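Local coordinates for ThiS protein (Escherichia coli, PDB 1ZUD) that carries sulfur for thiamine biosynthesis, acting as the sulfur donor in making the thiazole phosphate moiety of thiamine phosphate, at residues A35-I40 against G54-L59; Q16-L21 against E44-H49; A30-A35 against L59-A64. All coordinates share one frame; numbering follows the deposited sequence. Where two conformers were deposited one is given.

How the contacts relate
The three contacts show how a beta-grasp protein divides its work between main chain and side chains. Contacts 1 and 3 are successive portions of one antiparallel pairing, strands 32-36 and 56-61, sharing A35 and L59; contact 3 is the more buried, contact 1 runs out into a largely exposed type I' turn. In contact 3 main-chain bonds and apolar side chains dominate, whereas contact 1 adds side-chain amides of the turn meeting an amide and a carboxylate of the facing segment. Contact 2, partly buried, joins the start of helix 18-24 to loop 44-49 through carbonyl acceptors and aromatic packing. V18 and W46 touch L34 of contact 3; I36 of contact 1 reaches V18 and H49.

Contact 1 (A35-I40 against G54-L59); sequences AINQQI and GDQILL
N37 shows how one side chain can finish a sheet where its strand stops. With CG anti to the carbonyl carbon (chi1 -62°), the chain from CB swings its amide across to 54-59. There N37 OD1 accepts from Q56 N (2.9 Å), the donor tilted 35° from the plane of the side-chain carbonyl. N37 ND2 donates a bent hydrogen bond (138°) to D55 OD2 at 3.1 Å, arriving from above the carboxylate plane, while D55 OD1 accepts from Q52 N. Since N37 N donates to Q56 O (2.8 Å), backbone and side chain together grip both polar atoms of the Q56 main chain.

Behind this point the pairing is regular: A35 and L58 form a hydrogen-bonded pair, and I36 CG1 packs beside I57 CG1 (3.9 Å). N37 is the second residue of a type I' turn, I36 to Q39, that leads into strand 39-40. Q38 NE2 bonds Q56 OE1 at 3.1 Å with the two amides almost perpendicular, while a water bridges Q38 N and Q56 O. The chemistry implies a turn tied to the neighbouring strand: the N37 amide carries the backbone pattern one step past the strand end, and Q38 adds a surface tie.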
loop_
_atom_site.group_PDB
_atom_site.type_symbol
_atom_site.label_atom_id
_atom_site.label_comp_id
_atom_site.label_asym_id
_atom_site.label_seq_id
_atom_site.Cartn_x
_atom_site.Cartn_y
_atom_site.Cartn_z
ATOM N N ALA D 35 20.851 -4.596 9.250
ATOM C CA ALA D 35 21.305 -4.294 7.908
ATOM C C ALA D 35 22.484 -3.328 8.025
ATOM O O ALA D 35 22.526 -2.484 8.943
ATOM C CB ALA D 35 20.221 -3.639 7.105
ATOM N N ILE D 36 23.453 -3.463 7.128
ATOM C CA ILE D 36 24.572 -2.504 7.128
ATOM C C ILE D 36 24.622 -2.014 5.720
ATOM O O ILE D 36 24.720 -2.822 4.795
ATOM C CB ILE D 36 25.947 -3.149 7.522
ATOM C CG1 ILE D 36 25.947 -3.404 9.024
ATOM C CG2 ILE D 36 27.147 -2.180 7.151
ATOM C CD1 ILE D 36 27.252 -4.121 9.549
ATOM N N ASN D 37 24.525 -0.691 5.548
ATOM C CA ASN D 37 24.552 -0.147 4.211
ATOM C C ASN D 37 23.508 -0.813 3.333
ATOM O O ASN D 37 23.775 -1.213 2.213
ATOM C CB ASN D 37 25.944 -0.302 3.614
ATOM C CG ASN D 37 26.976 0.459 4.425
ATOM O OD1 ASN D 37 26.640 1.458 5.062
ATOM N ND2 ASN D 37 28.226 -0.016 4.428
ATOM N N GLN D 38 22.313 -0.961 3.893
ATOM C CA GLN D 38 21.194 -1.523 3.146
ATOM C C GLN D 38 21.216 -2.997 2.752
ATOM O O GLN D 38 20.442 -3.428 1.909
ATOM C CB GLN D 38 20.901 -0.620 1.939
ATOM C CG GLN D 38 20.490 0.832 2.354
ATOM C CD GLN D 38 21.673 1.737 2.771
ATOM O OE1 GLN D 38 22.710 1.836 2.065
ATOM N NE2 GLN D 38 21.516 2.415 3.915
ATOM N N GLN D 39 22.073 -3.786 3.393
ATOM C CA GLN D 39 22.128 -5.222 3.092
ATOM C C GLN D 39 22.031 -5.930 4.428
ATOM O O GLN D 39 22.685 -5.570 5.401
ATOM C CB GLN D 39 23.437 -5.553 2.354
ATOM C CG GLN D 39 24.028 -4.370 1.518
ATOM C CD GLN D 39 23.451 -4.178 0.093
ATOM O OE1 GLN D 39 23.436 -5.102 -0.734
ATOM N NE2 GLN D 39 23.012 -2.950 -0.202
ATOM N N ILE D 40 21.166 -6.912 4.493
ATOM C CA ILE D 40 21.037 -7.684 5.713
ATOM C C ILE D 40 22.358 -8.419 5.989
ATOM O O ILE D 40 22.985 -8.917 5.069
ATOM C CB ILE D 40 19.971 -8.778 5.553
ATOM C CG1 ILE D 40 18.604 -8.099 5.274
ATOM C CG2 ILE D 40 19.936 -9.676 6.829
ATOM C CD1 ILE D 40 18.068 -7.331 6.476
ATOM N N GLY D 54 31.730 5.005 9.105
ATOM C CA GLY D 54 30.779 5.417 8.084
ATOM C C GLY D 54 29.726 4.367 7.760
ATOM O O GLY D 54 28.986 4.505 6.782
ATOM N N ASP D 55 29.621 3.310 8.558
ATOM C CA ASP D 55 28.603 2.295 8.226
ATOM C C ASP D 55 27.210 2.825 8.574
ATOM O O ASP D 55 27.068 3.572 9.531
ATOM C CB ASP D 55 28.860 0.993 9.005
ATOM C CG ASP D 55 29.699 -0.001 8.208
ATOM O OD1 ASP D 55 30.134 -1.023 8.785
ATOM O OD2 ASP D 55 29.923 0.243 6.994
ATOM N N GLN D 56 26.192 2.463 7.793
ATOM C CA GLN D 56 24.823 2.916 8.144
ATOM C C GLN D 56 24.117 1.661 8.621
ATOM O O GLN D 56 23.874 0.729 7.859
ATOM C CB GLN D 56 24.116 3.534 6.937
ATOM C CG GLN D 56 24.970 4.585 6.240
ATOM C CD GLN D 56 24.166 5.371 5.242
ATOM O OE1 GLN D 56 23.408 4.799 4.468
ATOM N NE2 GLN D 56 24.323 6.690 5.251
ATOM N N ILE D 57 23.812 1.624 9.905
ATOM C CA ILE D 57 23.256 0.413 10.469
ATOM C C ILE D 57 21.815 0.574 10.924
ATOM O O ILE D 57 21.435 1.615 11.446
ATOM C CB ILE D 57 24.106 -0.013 11.650
ATOM C CG1 ILE D 57 25.582 -0.161 11.206
ATOM C CG2 ILE D 57 23.669 -1.388 12.140
ATOM C CD1 ILE D 57 26.505 -0.465 12.398
ATOM N N LEU D 58 21.027 -0.468 10.696
ATOM C CA LEU D 58 19.614 -0.515 11.115
ATOM C C LEU D 58 19.447 -1.790 11.916
ATOM O O LEU D 58 19.877 -2.877 11.501
ATOM C CB LEU D 58 18.679 -0.625 9.908
ATOM C CG LEU D 58 18.758 0.459 8.854
ATOM C CD1 LEU D 58 17.643 0.224 7.847
ATOM C CD2 LEU D 58 18.598 1.854 9.533
ATOM N N LEU D 59 18.842 -1.650 13.072
ATOM C CA LEU D 59 18.574 -2.773 13.926
ATOM C C LEU D 59 17.048 -2.728 14.111
ATOM O O LEU D 59 16.529 -1.725 14.584
ATOM C CB LEU D 59 19.262 -2.561 15.253
ATOM C CG LEU D 59 18.875 -3.674 16.195
ATOM C CD1 LEU D 59 19.474 -4.997 15.661
ATOM C CD2 LEU D 59 19.340 -3.303 17.612
HETATM O O HOH W 1 21.519 -0.193 6.453
#

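Contact 2 (Q16-L21 against E44-H49); sequences QTVHEL and EQWAQH
V18, at the first turn of helix 18-24, fits between W46 and H49 of the loop and makes the tight half of this contact. Its CG1, anti to the backbone N (chi1 171°), lies over one face of the indole, 4.0 Å from the centroid of the five-membered ring, a CH-pi contact offset toward the ring's rim. The other methyl, CG2, rests on H49 CB at 3.8 Å. At the rim of the indole, W46 NE1 donates to V41 O, which helps fix the ring's rotation.

Main-chain bonds frame this apolar patch. V18 N donates to H49 O at 2.8 Å, with a bent N-H (138°). H19 N takes W46 O at 2.9 Å from well above the carbonyl plane. Two amides at the beginning of the helix, which have no acceptor one turn earlier within the helix, are thus satisfied by the loop.

Toward A47 and Q48, both exposed, the contact thins. T17 CG2 still touches A47 O at 3.3 Å, but H19 reaches A47 through CB, its imidazole leading away from the loop. A water lies between T17 OG1 and A47 O, though its very short distance to A47 O makes the bridge doubtful. The hydroxyl of T17 has a firmer task: it accepts from E20 N (3.1 Å), while E20 OE1 returns the bond by accepting from T17 N at 2.9 Å with its anti lone pair. This reciprocal pair is a capping box with T17 as N-cap, here at the start of the helix that packs across the sheet of a beta-grasp, ubiquitin-like fold.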
loop_
_atom_site.group_PDB
_atom_site.type_symbol
_atom_site.label_atom_id
_atom_site.label_comp_id
_atom_site.label_asym_id
_atom_site.label_seq_id
_atom_site.Cartn_x
_atom_site.Cartn_y
_atom_site.Cartn_z
ATOM N N GLN D 16 35.353 -3.106 16.349
ATOM C CA GLN D 16 34.301 -3.854 17.077
ATOM C C GLN D 16 33.448 -4.726 16.175
ATOM O O GLN D 16 33.193 -4.378 15.033
ATOM C CB GLN D 16 33.317 -2.928 17.770
ATOM C CG GLN D 16 33.810 -2.131 18.948
ATOM C CD GLN D 16 32.662 -1.324 19.568
ATOM O OE1 GLN D 16 32.139 -0.401 18.943
ATOM N NE2 GLN D 16 32.252 -1.691 20.785
ATOM N N THR D 17 32.952 -5.848 16.699
ATOM C CA THR D 17 32.105 -6.694 15.857
ATOM C C THR D 17 30.655 -6.210 16.084
ATOM O O THR D 17 30.383 -5.466 17.004
ATOM C CB THR D 17 32.165 -8.180 16.267
ATOM O OG1 THR D 17 31.760 -8.277 17.641
ATOM C CG2 THR D 17 33.650 -8.773 16.121
ATOM N N VAL D 18 29.748 -6.647 15.240
ATOM C CA VAL D 18 28.346 -6.272 15.442
ATOM C C VAL D 18 27.909 -6.727 16.812
ATOM O O VAL D 18 27.269 -5.981 17.532
ATOM C CB VAL D 18 27.456 -6.911 14.352
ATOM C CG1 VAL D 18 25.981 -6.713 14.695
ATOM C CG2 VAL D 18 27.839 -6.325 13.004
ATOM N N HIS D 19 28.304 -7.945 17.211
ATOM C CA HIS D 19 27.912 -8.453 18.523
ATOM C C HIS D 19 28.414 -7.515 19.614
ATOM O O HIS D 19 27.661 -7.135 20.521
ATOM C CB HIS D 19 28.490 -9.889 18.756
ATOM C CG HIS D 19 28.438 -10.346 20.180
ATOM N ND1 HIS D 19 27.317 -10.932 20.741
ATOM C CD2 HIS D 19 29.343 -10.237 21.181
ATOM C CE1 HIS D 19 27.533 -11.148 22.026
ATOM N NE2 HIS D 19 28.749 -10.735 22.319
ATOM N N GLU D 20 29.687 -7.126 19.560
ATOM C CA GLU D 20 30.195 -6.252 20.632
ATOM C C GLU D 20 29.468 -4.905 20.660
ATOM O O GLU D 20 29.184 -4.346 21.724
ATOM C CB GLU D 20 31.706 -5.998 20.450
ATOM C CG GLU D 20 32.534 -7.303 20.339
ATOM C CD GLU D 20 34.043 -7.041 20.140
ATOM O OE1 GLU D 20 34.438 -6.430 19.111
ATOM O OE2 GLU D 20 34.831 -7.450 21.025
ATOM N N LEU D 21 29.196 -4.360 19.481
ATOM C CA LEU D 21 28.465 -3.093 19.430
ATOM C C LEU D 21 27.053 -3.254 20.033
ATOM O O LEU D 21 26.615 -2.415 20.819
ATOM C CB LEU D 21 28.334 -2.601 17.973
ATOM C CG LEU D 21 27.510 -1.313 17.824
ATOM C CD1 LEU D 21 28.212 -0.222 18.603
ATOM C CD2 LEU D 21 27.348 -0.910 16.380
ATOM N N GLU D 44 23.959 -15.044 12.137
ATOM C CA GLU D 44 25.008 -16.014 12.371
ATOM C C GLU D 44 26.377 -15.379 12.133
ATOM O O GLU D 44 27.376 -15.960 12.493
ATOM C CB GLU D 44 24.803 -17.258 11.481
ATOM C CG GLU D 44 25.057 -17.053 9.991
ATOM C CD GLU D 44 24.840 -18.335 9.165
ATOM O OE1 GLU D 44 25.205 -18.348 7.965
ATOM O OE2 GLU D 44 24.292 -19.328 9.711
ATOM N N GLN D 45 26.434 -14.188 11.536
ATOM C CA GLN D 45 27.733 -13.542 11.285
ATOM C C GLN D 45 28.067 -12.404 12.262
ATOM O O GLN D 45 29.174 -11.823 12.221
ATOM C CB GLN D 45 27.762 -12.962 9.862
ATOM C CG GLN D 45 27.838 -13.990 8.731
ATOM C CD GLN D 45 27.510 -13.410 7.355
ATOM O OE1 GLN D 45 27.802 -12.249 7.052
ATOM N NE2 GLN D 45 26.910 -14.236 6.506
ATOM N N TRP D 46 27.154 -12.090 13.181
ATOM C CA TRP D 46 27.402 -10.933 14.038
ATOM C C TRP D 46 28.600 -11.020 14.964
ATOM O O TRP D 46 29.172 -9.997 15.289
ATOM C CB TRP D 46 26.171 -10.539 14.879
ATOM C CG TRP D 46 24.903 -10.167 14.063
ATOM C CD1 TRP D 46 24.802 -9.979 12.714
ATOM C CD2 TRP D 46 23.590 -9.939 14.591
ATOM N NE1 TRP D 46 23.500 -9.652 12.360
ATOM C CE2 TRP D 46 22.737 -9.618 13.494
ATOM C CE3 TRP D 46 23.052 -9.974 15.869
ATOM C CZ2 TRP D 46 21.364 -9.342 13.652
ATOM C CZ3 TRP D 46 21.650 -9.691 16.024
ATOM C CH2 TRP D 46 20.851 -9.387 14.915
ATOM N N ALA D 47 28.972 -12.217 15.392
ATOM C CA ALA D 47 30.117 -12.368 16.303
ATOM C C ALA D 47 31.461 -12.050 15.658
ATOM O O ALA D 47 32.434 -11.807 16.360
ATOM C CB ALA D 47 30.145 -13.792 16.886
ATOM N N GLN D 48 31.527 -12.055 14.336
ATOM C CA GLN D 48 32.786 -11.758 13.615
ATOM C C GLN D 48 32.733 -10.540 12.679
ATOM O O GLN D 48 33.780 -9.987 12.313
ATOM C CB GLN D 48 33.188 -12.964 12.781
ATOM C CG GLN D 48 33.578 -14.159 13.633
ATOM C CD GLN D 48 34.576 -15.052 12.936
ATOM O OE1 GLN D 48 34.235 -15.746 11.964
ATOM N NE2 GLN D 48 35.831 -15.031 13.413
ATOM N N HIS D 49 31.524 -10.119 12.285
ATOM C CA HIS D 49 31.383 -8.978 11.368
ATOM C C HIS D 49 31.854 -7.674 12.010
ATOM O O HIS D 49 31.267 -7.193 12.962
ATOM C CB HIS D 49 29.934 -8.808 10.943
ATOM C CG HIS D 49 29.782 -8.018 9.685
ATOM N ND1 HIS D 49 29.700 -8.611 8.444
ATOM C CD2 HIS D 49 29.738 -6.679 9.470
ATOM C CE1 HIS D 49 29.608 -7.671 7.518
ATOM N NE2 HIS D 49 29.628 -6.491 8.113
HETATM O O HOH W 2 32.097 -10.770 18.642
#

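Contact 3 (A30-A35 against L59-A64); sequences AGAALA and LFQVIA
The antiparallel pairing of strands 32-36 and 56-61, two neighbours in the mixed sheet of the beta-grasp fold, runs here to the point where the C-terminal tail leaves the protein body. A33 and F60 form the hydrogen-bonded pair, with A33 N on F60 O at 3.0 Å and F60 N on A33 O at 3.1 Å. One residue past the end of the strand V62 N still takes G31 O at 3.0 Å, prolonging the pattern.

The side chains divide by face. On that of A33 and F60, the phenyl CG sits between backbone N and carbonyl carbon (chi1 51°), which folds the ring back over its partner: A33 O lies above one ring face, offset toward the rim, and A33 CB meets F60 CZ at 3.8 Å. On the opposite face L59 CD1 touches both A32 CB (3.9 Å) and L34 CD1 (4.0 Å), while L22 of helix 18-24 covers L59 further. Q61 shares this side, but its chain bends at chi2 (-92°) and brings the amide back over the G31 carbonyl, so that NE2 makes a weak bond to A30 O at 3.4 Å.

ThiF already borders the pairing, with Q157 of that chain on Q61 O and D176 on G31 N; beyond V62, I63 and A64 bond through main-chain atoms to S150, Q157 and R132 of ThiF. Regular sheet bonding thus gives way along the tail to main-chain bonds with ThiF side chains, on the way to G66, the residue that becomes adenylated and then thiocarboxylated.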
loop_
_atom_site.group_PDB
_atom_site.type_symbol
_atom_site.label_atom_id
_atom_site.label_comp_id
_atom_site.label_asym_id
_atom_site.label_seq_id
_atom_site.Cartn_x
_atom_site.Cartn_y
_atom_site.Cartn_z
ATOM N N ALA D 30 17.706 -11.611 20.005
ATOM C CA ALA D 30 16.585 -12.480 19.711
ATOM C C ALA D 30 15.468 -11.634 19.053
ATOM O O ALA D 30 15.143 -10.551 19.518
ATOM C CB ALA D 30 16.084 -13.124 21.008
ATOM N N GLY D 31 14.918 -12.121 17.953
ATOM C CA GLY D 31 13.864 -11.377 17.285
ATOM C C GLY D 31 14.345 -10.153 16.517
ATOM O O GLY D 31 13.514 -9.396 16.024
ATOM N N ALA D 32 15.665 -9.952 16.382
ATOM C CA ALA D 32 16.171 -8.779 15.661
ATOM C C ALA D 32 16.907 -9.115 14.383
ATOM O O ALA D 32 17.417 -10.217 14.220
ATOM C CB ALA D 32 17.120 -7.934 16.608
ATOM N N ALA D 33 16.920 -8.193 13.428
ATOM C CA ALA D 33 17.693 -8.450 12.220
ATOM C C ALA D 33 18.460 -7.153 12.065
ATOM O O ALA D 33 18.074 -6.124 12.612
ATOM C CB ALA D 33 16.789 -8.726 10.982
ATOM N N LEU D 34 19.549 -7.209 11.327
ATOM C CA LEU D 34 20.406 -6.049 11.168
ATOM C C LEU D 34 20.825 -5.851 9.691
ATOM O O LEU D 34 21.083 -6.822 8.955
ATOM C CB LEU D 34 21.646 -6.241 12.094
ATOM C CG LEU D 34 22.620 -5.058 12.071
ATOM C CD1 LEU D 34 22.758 -4.513 13.478
ATOM C CD2 LEU D 34 23.949 -5.459 11.459
ATOM N N ALA D 35 20.851 -4.596 9.250
ATOM C CA ALA D 35 21.305 -4.294 7.908
ATOM C C ALA D 35 22.484 -3.328 8.025
ATOM O O ALA D 35 22.526 -2.484 8.943
ATOM C CB ALA D 35 20.221 -3.639 7.105
ATOM N N LEU D 59 18.842 -1.650 13.072
ATOM C CA LEU D 59 18.574 -2.773 13.926
ATOM C C LEU D 59 17.048 -2.728 14.111
ATOM O O LEU D 59 16.529 -1.725 14.584
ATOM C CB LEU D 59 19.262 -2.561 15.253
ATOM C CG LEU D 59 18.875 -3.674 16.195
ATOM C CD1 LEU D 59 19.474 -4.997 15.661
ATOM C CD2 LEU D 59 19.340 -3.303 17.612
ATOM N N PHE D 60 16.328 -3.768 13.720
ATOM C CA PHE D 60 14.846 -3.729 13.847
ATOM C C PHE D 60 14.289 -5.087 14.273
ATOM O O PHE D 60 14.949 -6.117 14.162
ATOM C CB PHE D 60 14.197 -3.275 12.502
ATOM C CG PHE D 60 14.679 -4.068 11.284
ATOM C CD1 PHE D 60 15.949 -3.834 10.729
ATOM C CD2 PHE D 60 13.905 -5.092 10.755
ATOM C CE1 PHE D 60 16.433 -4.624 9.659
ATOM C CE2 PHE D 60 14.368 -5.883 9.688
ATOM C CZ PHE D 60 15.650 -5.646 9.132
ATOM N N GLN D 61 13.052 -5.100 14.741
ATOM C CA GLN D 61 12.474 -6.363 15.203
ATOM C C GLN D 61 11.547 -6.961 14.182
ATOM O O GLN D 61 10.985 -6.236 13.337
ATOM C CB GLN D 61 11.686 -6.126 16.495
ATOM C CG GLN D 61 12.572 -5.882 17.696
ATOM C CD GLN D 61 12.879 -7.174 18.448
ATOM O OE1 GLN D 61 11.967 -7.962 18.724
ATOM N NE2 GLN D 61 14.156 -7.395 18.789
ATOM N N VAL D 62 11.396 -8.283 14.256
ATOM C CA VAL D 62 10.498 -8.965 13.349
ATOM C C VAL D 62 9.019 -8.599 13.693
ATOM O O VAL D 62 8.668 -8.395 14.873
ATOM C CB VAL D 62 10.652 -10.514 13.471
ATOM C CG1 VAL D 62 10.358 -10.996 14.974
ATOM C CG2 VAL D 62 9.715 -11.217 12.397
ATOM N N ILE D 63 8.170 -8.488 12.669
ATOM C CA ILE D 63 6.741 -8.275 12.938
ATOM C C ILE D 63 6.167 -9.591 12.403
ATOM O O ILE D 63 6.430 -9.974 11.267
ATOM C CB ILE D 63 6.129 -7.100 12.114
ATOM C CG1 ILE D 63 6.732 -5.769 12.576
ATOM C CG2 ILE D 63 4.561 -7.147 12.189
ATOM C CD1 ILE D 63 6.438 -4.569 11.666
ATOM N N ALA D 64 5.378 -10.269 13.214
ATOM C CA ALA D 64 4.776 -11.526 12.797
ATOM C C ALA D 64 3.249 -11.437 12.625
ATOM O O ALA D 64 2.674 -12.318 12.042
ATOM C CB ALA D 64 5.109 -12.595 13.793
#